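Local coordinates for protein AimR transcriptional regulator (Bacillus phage phi3T, PDB 5ZVV) that activates transcription of the aimX locus as a dimer, which appears to promote lytic replication, and becomes an inactive monomer when it binds the viral arbitrium peptide, at residues Met5-Glu9 and Ile52-Phe57; Glu40-Leu46 and Tyr68-Asp73; Ser194-Ala198 and His213-Ala217; Asp267-Cys271 and Gln282-Tyr286. All blocks are in the same frame, centred on the assembly; numbering follows the deposited sequence.

Interaction 1. Residues Met5-Glu9 and Ile52-Phe57; sequences MIKNE and IVKNLF
The carbonyl oxygen of M5 accepts the ordinary helical bond from E9 N at 3.2 Å and also meets the ring of F57, whose CZ lies 4.0 Å from M5 O with the oxygen at the edge, in the ring plane. The contact ties helix 2-11 to the C-terminal end of helix 47-56 within an N-terminal helical bundle, consistent with the helix-turn-helix DNA-binding region of AimR receptors. The local axes are 11.5 Å apart and inclined at 49°, so side chains rather than backbones do most of the touching. The branched end of L56 reaches across. Its CG is anti to the backbone N (chi1 -160°), which sends CD2 to the other helix, where it sits 3.9 Å from I6 CA and at a similar distance from E9 CB, about one helical turn further on. I6 answers with both of its branches: CG2 touches I52 CG2 at 4.0 Å, the two side chains crossing at about a right angle, while CG1 meets the F57 ring at its edge. Outside the pair, F32 and V36 of helix 29-36 also pack on I6, and L20 of helix 14-24 packs on I52 and L56. F57 is the first residue to leave helical geometry, yet its N still donates to V53 O at 2.8 Å, continuing the helical bonding pattern to that residue. The ring is also backed from within its own segment, L56 CG standing 3.7 Å above the plane of the F57 ring and offset toward its rim.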
loop_
_atom_site.group_PDB
_atom_site.type_symbol
_atom_site.label_atom_id
_atom_site.label_comp_id
_atom_site.label_asym_id
_atom_site.label_seq_id
_atom_site.Cartn_x
_atom_site.Cartn_y
_atom_site.Cartn_z
HETATM N N MSE A 5 -9.120 47.118 -15.753
HETATM C CA MSE A 5 -9.065 47.334 -14.312
HETATM C C MSE A 5 -7.632 47.398 -13.805
HETATM O O MSE A 5 -7.331 48.132 -12.864
HETATM C CB MSE A 5 -9.836 46.238 -13.581
HETATM C CG MSE A 5 -11.327 46.268 -13.839
HETATM SE SE MSE A 5 -12.262 44.900 -12.821
HETATM C CE MSE A 5 -13.720 44.567 -14.078
ATOM N N ILE A 6 -6.748 46.620 -14.431
ATOM C CA ILE A 6 -5.331 46.693 -14.089
ATOM C C ILE A 6 -4.771 48.063 -14.453
ATOM O O ILE A 6 -4.122 48.724 -13.637
ATOM C CB ILE A 6 -4.553 45.560 -14.780
ATOM C CG1 ILE A 6 -5.013 44.202 -14.247
ATOM C CG2 ILE A 6 -3.053 45.749 -14.584
ATOM C CD1 ILE A 6 -4.618 43.036 -15.120
ATOM N N LYS A 7 -5.034 48.514 -15.682
ATOM C CA LYS A 7 -4.534 49.814 -16.118
ATOM C C LYS A 7 -5.067 50.940 -15.239
ATOM O O LYS A 7 -4.318 51.852 -14.870
ATOM C CB LYS A 7 -4.906 50.053 -17.581
ATOM C CG LYS A 7 -4.461 51.406 -18.113
ATOM C CD LYS A 7 -4.823 51.570 -19.580
ATOM C CE LYS A 7 -4.372 52.923 -20.110
ATOM N NZ LYS A 7 -4.661 53.076 -21.563
ATOM N N ASN A 8 -6.355 50.887 -14.882
ATOM C CA ASN A 8 -6.950 51.954 -14.079
ATOM C C ASN A 8 -6.294 52.053 -12.707
ATOM O O ASN A 8 -6.088 53.157 -12.189
ATOM C CB ASN A 8 -8.455 51.732 -13.932
ATOM C CG ASN A 8 -9.195 51.867 -15.247
ATOM O OD1 ASN A 8 -8.759 52.580 -16.151
ATOM N ND2 ASN A 8 -10.325 51.179 -15.361
ATOM N N GLU A 9 -5.971 50.912 -12.095
ATOM C CA GLU A 9 -5.268 50.944 -10.816
ATOM C C GLU A 9 -3.868 51.522 -10.974
ATOM O O GLU A 9 -3.410 52.303 -10.131
ATOM C CB GLU A 9 -5.206 49.540 -10.214
ATOM C CG GLU A 9 -6.472 49.125 -9.502
ATOM C CD GLU A 9 -6.769 50.007 -8.307
ATOM O OE1 GLU A 9 -5.862 50.186 -7.464
ATOM O OE2 GLU A 9 -7.899 50.532 -8.219
ATOM N N ILE A 52 0.535 39.476 -11.898
ATOM C CA ILE A 52 -0.011 40.827 -11.778
ATOM C C ILE A 52 -1.324 40.807 -11.001
ATOM O O ILE A 52 -1.554 41.635 -10.113
ATOM C CB ILE A 52 -0.193 41.458 -13.170
ATOM C CG1 ILE A 52 1.143 41.513 -13.918
ATOM C CG2 ILE A 52 -0.806 42.844 -13.052
ATOM C CD1 ILE A 52 2.239 42.245 -13.172
ATOM N N VAL A 53 -2.204 39.857 -11.327
ATOM C CA VAL A 53 -3.509 39.783 -10.678
ATOM C C VAL A 53 -3.354 39.454 -9.201
ATOM O O VAL A 53 -4.038 40.033 -8.348
ATOM C CB VAL A 53 -4.401 38.758 -11.399
ATOM C CG1 VAL A 53 -5.712 38.569 -10.650
ATOM C CG2 VAL A 53 -4.662 39.200 -12.826
ATOM N N LYS A 54 -2.457 38.523 -8.871
ATOM C CA LYS A 54 -2.240 38.183 -7.471
ATOM C C LYS A 54 -1.642 39.359 -6.709
ATOM O O LYS A 54 -1.963 39.571 -5.534
ATOM C CB LYS A 54 -1.345 36.947 -7.362
ATOM C CG LYS A 54 -1.747 35.976 -6.255
ATOM C CD LYS A 54 -1.324 36.475 -4.880
ATOM C CE LYS A 54 -1.898 35.603 -3.766
ATOM N NZ LYS A 54 -3.368 35.808 -3.578
ATOM N N ASN A 55 -0.779 40.143 -7.362
ATOM C CA ASN A 55 -0.202 41.302 -6.687
ATOM C C ASN A 55 -1.238 42.402 -6.481
ATOM O O ASN A 55 -1.218 43.096 -5.457
ATOM C CB ASN A 55 0.987 41.838 -7.482
ATOM C CG ASN A 55 1.597 43.078 -6.848
ATOM O OD1 ASN A 55 1.144 44.199 -7.085
ATOM N ND2 ASN A 55 2.632 42.881 -6.040
ATOM N N LEU A 56 -2.152 42.574 -7.434
ATOM C CA LEU A 56 -3.038 43.732 -7.447
ATOM C C LEU A 56 -4.354 43.474 -6.717
ATOM O O LEU A 56 -4.802 44.310 -5.926
ATOM C CB LEU A 56 -3.303 44.158 -8.895
ATOM C CG LEU A 56 -3.796 45.582 -9.136
ATOM C CD1 LEU A 56 -2.916 46.582 -8.402
ATOM C CD2 LEU A 56 -3.805 45.876 -10.628
ATOM N N PHE A 57 -4.984 42.325 -6.967
ATOM C CA PHE A 57 -6.276 41.981 -6.380
ATOM C C PHE A 57 -6.156 40.654 -5.633
ATOM O O PHE A 57 -6.686 39.629 -6.079
ATOM C CB PHE A 57 -7.359 41.895 -7.454
ATOM C CG PHE A 57 -7.332 43.031 -8.439
ATOM C CD1 PHE A 57 -7.811 44.284 -8.088
ATOM C CD2 PHE A 57 -6.842 42.842 -9.720
ATOM C CE1 PHE A 57 -7.791 45.328 -8.994
ATOM C CE2 PHE A 57 -6.821 43.881 -10.632
ATOM C CZ PHE A 57 -7.296 45.126 -10.268
#

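Interaction 2. Residues Glu40-Leu46 and Tyr68-Asp73; sequences EKEMENL and YFLELD
Y68 and E40 set the pattern of this contact, a flat ring with the aliphatic part of an acid laid across it. E40 CG sits over one face of the Y68 ring, 3.9 Å from the ring centroid and 28° off the normal, a CH-pi contact. The bend at its chi2 (91°) turns the carboxylate aside, its plane 44° from that of the ring, and OE2 forms a salt bridge with K1. E71 lies alongside E40, pointing the same way, with their CB atoms 3.6 Å apart. The edge of the Y68 ring is met by two further groups: M43 crosses at about a right angle, its CG 3.1 Å from Y68 OH, whereas L46 slides past in the opposite direction with CD2 near CE2. L46 and L72 instead reach tip to tip, CD1 to CD1 at 4.0 Å, and the same L46 methyl touches F69 CE1. The K41 chain, folded at chi2 and chi4, carries its CD over the backbone of L72 and D73. Its ammonium ends near E71 O, although the modelled separation is too short to be trusted, and K41 NZ to E71 OE1 is a long salt bridge. A water links the backbones, donating to E40 O (2.6 Å) and accepting from D73 N (3.0 Å). D73 OD1 accepts from N75 N. The loop between helices 29-36 and 47-56 is thus laid against the end of helix 61-69 and the type I beta turn F69-L72, with S82 of helix 77-88 touching L46, F69 and L72, and L49 of helix 47-56 against M43 and Y68.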
loop_
_atom_site.group_PDB
_atom_site.type_symbol
_atom_site.label_atom_id
_atom_site.label_comp_id
_atom_site.label_asym_id
_atom_site.label_seq_id
_atom_site.Cartn_x
_atom_site.Cartn_y
_atom_site.Cartn_z
ATOM N N GLU A 40 -8.585 38.051 -24.465
ATOM C CA GLU A 40 -8.432 36.780 -23.764
ATOM C C GLU A 40 -8.091 35.648 -24.725
ATOM O O GLU A 40 -7.239 34.803 -24.422
ATOM C CB GLU A 40 -9.704 36.452 -22.982
ATOM C CG GLU A 40 -9.976 37.372 -21.803
ATOM C CD GLU A 40 -10.842 38.563 -22.165
ATOM O OE1 GLU A 40 -10.972 38.874 -23.368
ATOM O OE2 GLU A 40 -11.400 39.188 -21.239
ATOM N N LYS A 41 -8.731 35.625 -25.895
ATOM C CA LYS A 41 -8.475 34.570 -26.869
ATOM C C LYS A 41 -7.063 34.624 -27.439
ATOM O O LYS A 41 -6.597 33.623 -27.993
ATOM C CB LYS A 41 -9.493 34.648 -28.008
ATOM C CG LYS A 41 -10.934 34.396 -27.586
ATOM C CD LYS A 41 -11.146 32.946 -27.173
ATOM C CE LYS A 41 -12.621 32.637 -26.928
ATOM N NZ LYS A 41 -13.185 33.409 -25.786
ATOM N N GLU A 42 -6.374 35.757 -27.319
ATOM C CA GLU A 42 -5.046 35.928 -27.894
ATOM C C GLU A 42 -3.931 35.832 -26.865
ATOM O O GLU A 42 -2.761 35.996 -27.223
ATOM C CB GLU A 42 -4.957 37.274 -28.619
ATOM C CG GLU A 42 -5.990 37.443 -29.710
ATOM C CD GLU A 42 -6.213 38.894 -30.069
ATOM O OE1 GLU A 42 -5.239 39.675 -30.036
ATOM O OE2 GLU A 42 -7.369 39.254 -30.371
HETATM N N MSE A 43 -4.260 35.580 -25.603
HETATM C CA MSE A 43 -3.239 35.423 -24.578
HETATM C C MSE A 43 -2.440 34.151 -24.808
HETATM O O MSE A 43 -3.001 33.096 -25.092
HETATM C CB MSE A 43 -3.873 35.413 -23.188
HETATM C CG MSE A 43 -4.066 36.797 -22.618
HETATM SE SE MSE A 43 -2.349 37.639 -22.245
HETATM C CE MSE A 43 -1.953 36.766 -20.550
ATOM N N GLU A 44 -1.120 34.257 -24.686
ATOM C CA GLU A 44 -0.256 33.117 -24.956
ATOM C C GLU A 44 0.143 32.378 -23.684
ATOM O O GLU A 44 0.208 31.144 -23.684
ATOM C CB GLU A 44 0.990 33.586 -25.715
ATOM C CG GLU A 44 1.900 32.471 -26.202
ATOM C CD GLU A 44 2.915 32.956 -27.221
ATOM O OE1 GLU A 44 2.647 33.979 -27.886
ATOM O OE2 GLU A 44 3.980 32.319 -27.355
ATOM N N ASN A 45 0.385 33.108 -22.597
ATOM C CA ASN A 45 0.808 32.512 -21.338
ATOM C C ASN A 45 0.185 33.300 -20.195
ATOM O O ASN A 45 0.127 34.531 -20.245
ATOM C CB ASN A 45 2.338 32.504 -21.215
ATOM C CG ASN A 45 2.835 31.652 -20.053
ATOM O OD1 ASN A 45 2.116 31.407 -19.084
ATOM N ND2 ASN A 45 4.079 31.198 -20.150
ATOM N N LEU A 46 -0.263 32.586 -19.160
ATOM C CA LEU A 46 -0.933 33.215 -18.031
ATOM C C LEU A 46 0.015 33.646 -16.919
ATOM O O LEU A 46 -0.365 34.495 -16.106
ATOM C CB LEU A 46 -1.979 32.268 -17.435
ATOM C CG LEU A 46 -3.213 31.925 -18.266
ATOM C CD1 LEU A 46 -4.094 30.955 -17.497
ATOM C CD2 LEU A 46 -3.984 33.184 -18.628
ATOM N N TYR A 68 -12.283 35.640 -16.104
ATOM C CA TYR A 68 -11.271 35.762 -17.148
ATOM C C TYR A 68 -10.972 34.416 -17.799
ATOM O O TYR A 68 -10.873 34.319 -19.028
ATOM C CB TYR A 68 -10.000 36.372 -16.555
ATOM C CG TYR A 68 -8.919 36.684 -17.562
ATOM C CD1 TYR A 68 -8.874 37.917 -18.197
ATOM C CD2 TYR A 68 -7.934 35.752 -17.866
ATOM C CE1 TYR A 68 -7.886 38.214 -19.110
ATOM C CE2 TYR A 68 -6.942 36.037 -18.781
ATOM C CZ TYR A 68 -6.924 37.270 -19.402
ATOM O OH TYR A 68 -5.936 37.569 -20.311
ATOM N N PHE A 69 -10.828 33.364 -16.988
ATOM C CA PHE A 69 -10.430 32.061 -17.514
ATOM C C PHE A 69 -11.459 31.512 -18.493
ATOM O O PHE A 69 -11.101 30.851 -19.475
ATOM C CB PHE A 69 -10.218 31.071 -16.367
ATOM C CG PHE A 69 -8.924 31.260 -15.626
ATOM C CD1 PHE A 69 -7.941 32.106 -16.111
ATOM C CD2 PHE A 69 -8.686 30.574 -14.445
ATOM C CE1 PHE A 69 -6.750 32.274 -15.430
ATOM C CE2 PHE A 69 -7.495 30.736 -13.760
ATOM C CZ PHE A 69 -6.528 31.585 -14.253
ATOM N N LEU A 70 -12.744 31.768 -18.240
ATOM C CA LEU A 70 -13.795 31.253 -19.107
ATOM C C LEU A 70 -13.814 31.922 -20.475
ATOM O O LEU A 70 -14.541 31.458 -21.358
ATOM C CB LEU A 70 -15.158 31.410 -18.431
ATOM C CG LEU A 70 -15.350 30.591 -17.153
ATOM C CD1 LEU A 70 -16.734 30.830 -16.567
ATOM C CD2 LEU A 70 -15.120 29.109 -17.419
ATOM N N GLU A 71 -13.032 32.983 -20.673
ATOM C CA GLU A 71 -12.927 33.639 -21.968
ATOM C C GLU A 71 -11.721 33.181 -22.777
ATOM O O GLU A 71 -11.612 33.553 -23.949
ATOM C CB GLU A 71 -12.872 35.162 -21.790
ATOM C CG GLU A 71 -14.129 35.758 -21.167
ATOM C CD GLU A 71 -15.385 35.450 -21.966
ATOM O OE1 GLU A 71 -15.311 35.410 -23.212
ATOM O OE2 GLU A 71 -16.449 35.244 -21.344
ATOM N N LEU A 72 -10.825 32.391 -22.191
ATOM C CA LEU A 72 -9.664 31.898 -22.915
ATOM C C LEU A 72 -10.085 30.936 -24.024
ATOM O O LEU A 72 -11.157 30.324 -23.985
ATOM C CB LEU A 72 -8.694 31.194 -21.964
ATOM C CG LEU A 72 -8.048 32.040 -20.864
ATOM C CD1 LEU A 72 -7.323 31.147 -19.875
ATOM C CD2 LEU A 72 -7.096 33.069 -21.459
ATOM N N ASP A 73 -9.224 30.814 -25.026
ATOM C CA ASP A 73 -9.456 29.873 -26.115
ATOM C C ASP A 73 -9.258 28.453 -25.602
ATOM O O ASP A 73 -8.132 28.092 -25.233
ATOM C CB ASP A 73 -8.507 30.163 -27.278
ATOM C CG ASP A 73 -8.882 29.413 -28.553
ATOM O OD1 ASP A 73 -9.454 28.308 -28.468
ATOM O OD2 ASP A 73 -8.591 29.936 -29.653
HETATM O O HOH W 1 -6.645 32.338 -24.834
#

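Interaction 3. Residues Ser194-Ala198 and His213-Ala217; sequences SMLEA and HSNRA
Helices 184-203 and 207-220 run antiparallel here, their local axes 8.2 Å apart at 162°, and A198 and H213 bring their CA atoms within 4.9 Å. Small residues permit this closeness: A198 CB touches H213 CB at 3.5 Å, and S194 CB packs against A217 CB. The H213 ring is laid over E197, whose CB stands 3.8 Å from the ring centroid and only 3° off the normal, a nearly vertical CH-pi contact. E197 OE1 approaches H213 CE1 at 3.3 Å, while OE2 binds a glycerol probably left by the crystallisation liquor. Such a close helical hairpin is the architecture expected of the tetratricopeptide-like fold to which AimR belongs. M195 starts away from the partner helix but bends at chi2 and chi3, bringing SE to 3.7 Å from A217 CB. The polar side is bridged by water. One water, in the plane at the imidazole edge, joins H213 ND1 (2.6 Å) to S194 OG (2.7 Å), and a second links the same S194 OG to R216 NH2, where the arginine's bond is weak. S214 OG is turned back to A210 O of its own helix, and its oxygen meets the A198 methyl group.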
loop_
_atom_site.group_PDB
_atom_site.type_symbol
_atom_site.label_atom_id
_atom_site.label_comp_id
_atom_site.label_asym_id
_atom_site.label_seq_id
_atom_site.Cartn_x
_atom_site.Cartn_y
_atom_site.Cartn_z
ATOM N N SER A 194 5.848 19.015 -3.621
ATOM C CA SER A 194 6.502 19.465 -2.396
ATOM C C SER A 194 5.573 19.325 -1.201
ATOM O O SER A 194 5.979 18.839 -0.140
ATOM C CB SER A 194 6.970 20.912 -2.544
ATOM O OG SER A 194 8.246 20.979 -3.153
HETATM N N MSE A 195 4.319 19.743 -1.350
HETATM C CA MSE A 195 3.394 19.621 -0.230
HETATM C C MSE A 195 3.097 18.162 0.105
HETATM O O MSE A 195 3.084 17.774 1.287
HETATM C CB MSE A 195 2.096 20.377 -0.515
HETATM C CG MSE A 195 2.230 21.867 -0.256
HETATM SE SE MSE A 195 3.349 22.197 1.323
HETATM C CE MSE A 195 2.215 21.358 2.680
ATOM N N LEU A 196 2.871 17.355 -0.934
ATOM C CA LEU A 196 2.584 15.941 -0.709
ATOM C C LEU A 196 3.722 15.261 0.048
ATOM O O LEU A 196 3.494 14.565 1.048
ATOM C CB LEU A 196 2.313 15.247 -2.045
ATOM C CG LEU A 196 0.945 15.610 -2.632
ATOM C CD1 LEU A 196 0.781 15.095 -4.052
ATOM C CD2 LEU A 196 -0.166 15.072 -1.738
ATOM N N GLU A 197 4.962 15.468 -0.404
ATOM C CA GLU A 197 6.101 14.872 0.282
ATOM C C GLU A 197 6.308 15.473 1.665
ATOM O O GLU A 197 6.815 14.792 2.561
ATOM C CB GLU A 197 7.362 15.029 -0.563
ATOM C CG GLU A 197 7.349 14.181 -1.817
ATOM C CD GLU A 197 8.548 14.433 -2.699
ATOM O OE1 GLU A 197 9.102 15.552 -2.646
ATOM O OE2 GLU A 197 8.936 13.509 -3.445
ATOM N N ALA A 198 5.927 16.739 1.860
ATOM C CA ALA A 198 6.015 17.331 3.190
ATOM C C ALA A 198 5.113 16.597 4.174
ATOM O O ALA A 198 5.530 16.282 5.298
ATOM C CB ALA A 198 5.652 18.816 3.136
ATOM N N HIS A 213 10.552 20.359 2.658
ATOM C CA HIS A 213 9.564 20.362 1.585
ATOM C C HIS A 213 8.597 21.533 1.725
ATOM O O HIS A 213 8.226 22.161 0.724
ATOM C CB HIS A 213 8.808 19.033 1.561
ATOM C CG HIS A 213 9.660 17.857 1.195
ATOM N ND1 HIS A 213 10.275 17.739 -0.034
ATOM C CD2 HIS A 213 9.993 16.745 1.890
ATOM C CE1 HIS A 213 10.953 16.605 -0.077
ATOM N NE2 HIS A 213 10.799 15.984 1.079
ATOM N N SER A 214 8.178 21.844 2.956
ATOM C CA SER A 214 7.244 22.949 3.163
ATOM C C SER A 214 7.872 24.276 2.753
ATOM O O SER A 214 7.265 25.072 2.024
ATOM C CB SER A 214 6.799 23.002 4.627
ATOM O OG SER A 214 6.144 21.809 5.025
ATOM N N ASN A 215 9.101 24.525 3.212
ATOM C CA ASN A 215 9.790 25.760 2.864
ATOM C C ASN A 215 10.017 25.859 1.364
ATOM O O ASN A 215 9.897 26.942 0.783
ATOM C CB ASN A 215 11.117 25.848 3.618
ATOM C CG ASN A 215 10.945 26.328 5.043
ATOM O OD1 ASN A 215 10.176 27.254 5.311
ATOM N ND2 ASN A 215 11.661 25.704 5.968
ATOM N N ARG A 216 10.339 24.739 0.715
ATOM C CA ARG A 216 10.525 24.780 -0.731
ATOM C C ARG A 216 9.216 25.104 -1.443
ATOM O O ARG A 216 9.202 25.873 -2.417
ATOM C CB ARG A 216 11.107 23.457 -1.227
ATOM C CG ARG A 216 11.637 23.555 -2.637
ATOM C CD ARG A 216 12.564 22.421 -3.013
ATOM N NE ARG A 216 13.021 22.597 -4.388
ATOM C CZ ARG A 216 12.437 22.043 -5.447
ATOM N NH1 ARG A 216 12.911 22.274 -6.661
ATOM N NH2 ARG A 216 11.386 21.250 -5.292
ATOM N N ALA A 217 8.103 24.540 -0.963
ATOM C CA ALA A 217 6.801 24.884 -1.523
ATOM C C ALA A 217 6.519 26.373 -1.376
ATOM O O ALA A 217 6.051 27.016 -2.322
ATOM C CB ALA A 217 5.704 24.060 -0.850
HETATM O O HOH W 2 10.113 19.307 -2.164
HETATM O O HOH W 3 9.159 19.519 -5.863
#

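Interaction 4. Residues Asp267-Cys271 and Gln282-Tyr286; sequences DGALC and QWVNY
Apolar contacts dominate, and W283 supplies nearly all of them from the loop. With W283 CG anti to the carbonyl carbon (chi1 -54°), the indole is set against L270 of helix 260-277, which lies across one face: its CB is 3.5 Å above the plane over the ring centre, and its CD1 makes a CH-pi contact with the five-membered ring, 3.7 Å from the centroid and 25° off the normal. Q282 CB covers the opposite face, so the indole is sandwiched between helix and loop. C271 adds a second, looser patch, with CB 4.0 Å from W283 CB and SG 4.2 Å from V284 CG2.

Close approaches to polar atoms form a second group. W283 CB comes within 3.2 Å of D267 O, which is already engaged by C271 N at 2.8 Å in the helix. The D267 side chain crosses that of W283 at about a right angle, the carboxylate plane tilted 36° from the indole, and OD1 lies 3.6 Å from W283 CD1. That oxygen accepts a bond from Q263 NE2, and a glycerol, probably from the crystallisation liquor, bonds weakly to both D267 OD1 and W283 NE1.

The loop after helix 260-277 turns back along that helix, within the tetratricopeptide-like region, and K247 of helix 243-252 touches both L270 and W283. Since the two segments share no direct hydrogen bond, their attachment rests on shape and dispersion, chiefly the broad indole face against L270.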
loop_
_atom_site.group_PDB
_atom_site.type_symbol
_atom_site.label_atom_id
_atom_site.label_comp_id
_atom_site.label_asym_id
_atom_site.label_seq_id
_atom_site.Cartn_x
_atom_site.Cartn_y
_atom_site.Cartn_z
ATOM N N ASP A 267 -7.380 27.673 13.167
ATOM C CA ASP A 267 -7.843 27.830 14.540
ATOM C C ASP A 267 -7.739 26.520 15.304
ATOM O O ASP A 267 -7.372 26.509 16.481
ATOM C CB ASP A 267 -9.291 28.329 14.565
ATOM C CG ASP A 267 -9.450 29.722 13.984
ATOM O OD1 ASP A 267 -8.438 30.431 13.819
ATOM O OD2 ASP A 267 -10.607 30.110 13.710
ATOM N N GLY A 268 -8.068 25.404 14.651
ATOM C CA GLY A 268 -7.936 24.113 15.307
ATOM C C GLY A 268 -6.494 23.756 15.611
ATOM O O GLY A 268 -6.198 23.165 16.655
ATOM N N ALA A 269 -5.576 24.107 14.709
ATOM C CA ALA A 269 -4.161 23.865 14.970
ATOM C C ALA A 269 -3.688 24.657 16.181
ATOM O O ALA A 269 -2.973 24.127 17.042
ATOM C CB ALA A 269 -3.327 24.221 13.738
ATOM N N LEU A 270 -4.085 25.931 16.268
ATOM C CA LEU A 270 -3.687 26.742 17.414
ATOM C C LEU A 270 -4.371 26.277 18.692
ATOM O O LEU A 270 -3.794 26.386 19.779
ATOM C CB LEU A 270 -3.999 28.213 17.146
ATOM C CG LEU A 270 -3.090 28.911 16.136
ATOM C CD1 LEU A 270 -3.715 30.210 15.647
ATOM C CD2 LEU A 270 -1.726 29.171 16.762
ATOM N N CYS A 271 -5.593 25.759 18.576
ATOM C CA CYS A 271 -6.317 25.256 19.736
ATOM C C CYS A 271 -5.653 24.002 20.287
ATOM O O CYS A 271 -5.459 23.868 21.503
ATOM C CB CYS A 271 -7.773 24.980 19.356
ATOM S SG CYS A 271 -8.805 24.414 20.714
ATOM N N GLN A 282 -7.501 30.987 22.552
ATOM C CA GLN A 282 -8.518 31.839 21.956
ATOM C C GLN A 282 -9.268 31.159 20.822
ATOM O O GLN A 282 -10.148 31.782 20.223
ATOM C CB GLN A 282 -7.889 33.129 21.426
ATOM C CG GLN A 282 -7.065 33.896 22.433
ATOM C CD GLN A 282 -6.349 35.067 21.798
ATOM O OE1 GLN A 282 -6.100 35.073 20.592
ATOM N NE2 GLN A 282 -6.022 36.071 22.603
ATOM N N TRP A 283 -8.949 29.900 20.515
ATOM C CA TRP A 283 -9.390 29.273 19.275
ATOM C C TRP A 283 -10.315 28.085 19.505
ATOM O O TRP A 283 -10.500 27.266 18.600
ATOM C CB TRP A 283 -8.173 28.854 18.452
ATOM C CG TRP A 283 -7.225 29.986 18.222
ATOM C CD1 TRP A 283 -7.286 30.919 17.230
ATOM C CD2 TRP A 283 -6.087 30.321 19.020
ATOM N NE1 TRP A 283 -6.252 31.812 17.357
ATOM C CE2 TRP A 283 -5.498 31.465 18.448
ATOM C CE3 TRP A 283 -5.505 29.762 20.162
ATOM C CZ2 TRP A 283 -4.355 32.060 18.977
ATOM C CZ3 TRP A 283 -4.370 30.353 20.685
ATOM C CH2 TRP A 283 -3.808 31.490 20.093
ATOM N N VAL A 284 -10.901 27.973 20.696
ATOM C CA VAL A 284 -11.894 26.935 20.942
ATOM C C VAL A 284 -13.083 27.160 20.019
ATOM O O VAL A 284 -13.655 28.255 19.974
ATOM C CB VAL A 284 -12.328 26.936 22.415
ATOM C CG1 VAL A 284 -13.373 25.856 22.662
ATOM C CG2 VAL A 284 -11.124 26.744 23.323
ATOM N N ASN A 285 -13.450 26.128 19.267
ATOM C CA ASN A 285 -14.579 26.209 18.345
ATOM C C ASN A 285 -15.839 25.780 19.086
ATOM O O ASN A 285 -15.999 24.603 19.425
ATOM C CB ASN A 285 -14.335 25.334 17.119
ATOM C CG ASN A 285 -15.289 25.644 15.974
ATOM O OD1 ASN A 285 -16.458 25.968 16.187
ATOM N ND2 ASN A 285 -14.789 25.537 14.750
ATOM N N TYR A 286 -16.730 26.737 19.343
ATOM C CA TYR A 286 -17.993 26.480 20.022
ATOM C C TYR A 286 -19.157 26.287 19.057
ATOM O O TYR A 286 -20.267 25.983 19.501
ATOM C CB TYR A 286 -18.315 27.630 20.982
ATOM C CG TYR A 286 -17.336 27.778 22.128
ATOM C CD1 TYR A 286 -17.473 27.020 23.283
ATOM C CD2 TYR A 286 -16.279 28.681 22.060
ATOM C CE1 TYR A 286 -16.585 27.151 24.339
ATOM C CE2 TYR A 286 -15.383 28.821 23.112
ATOM C CZ TYR A 286 -15.543 28.052 24.250
ATOM O OH TYR A 286 -14.662 28.177 25.303
#

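Overall arrangement
The four contacts follow the chain through a largely helical protein without strands. Interactions 1 and 2 interlock, their segments alternating along the sequence; their centres are 16 Å apart, and helices 47-56 and 61-69, which follow each other, carry one segment of each. Interaction 1 closes the N-terminal bundle, whereas interaction 2 lays the loop 40-46 on the end of helix 61-69 and the turn after it, beside helix 77-88. Interactions 3 and 4 come later, both within the tetratricopeptide-like range, with centres 25 Å apart. Interactions 2 and 4 lie on opposite sides of the chain's centre, 41 Å between centres. None is touched by the partner chain, so all four are contacts within a subunit, not part of the dimer interface.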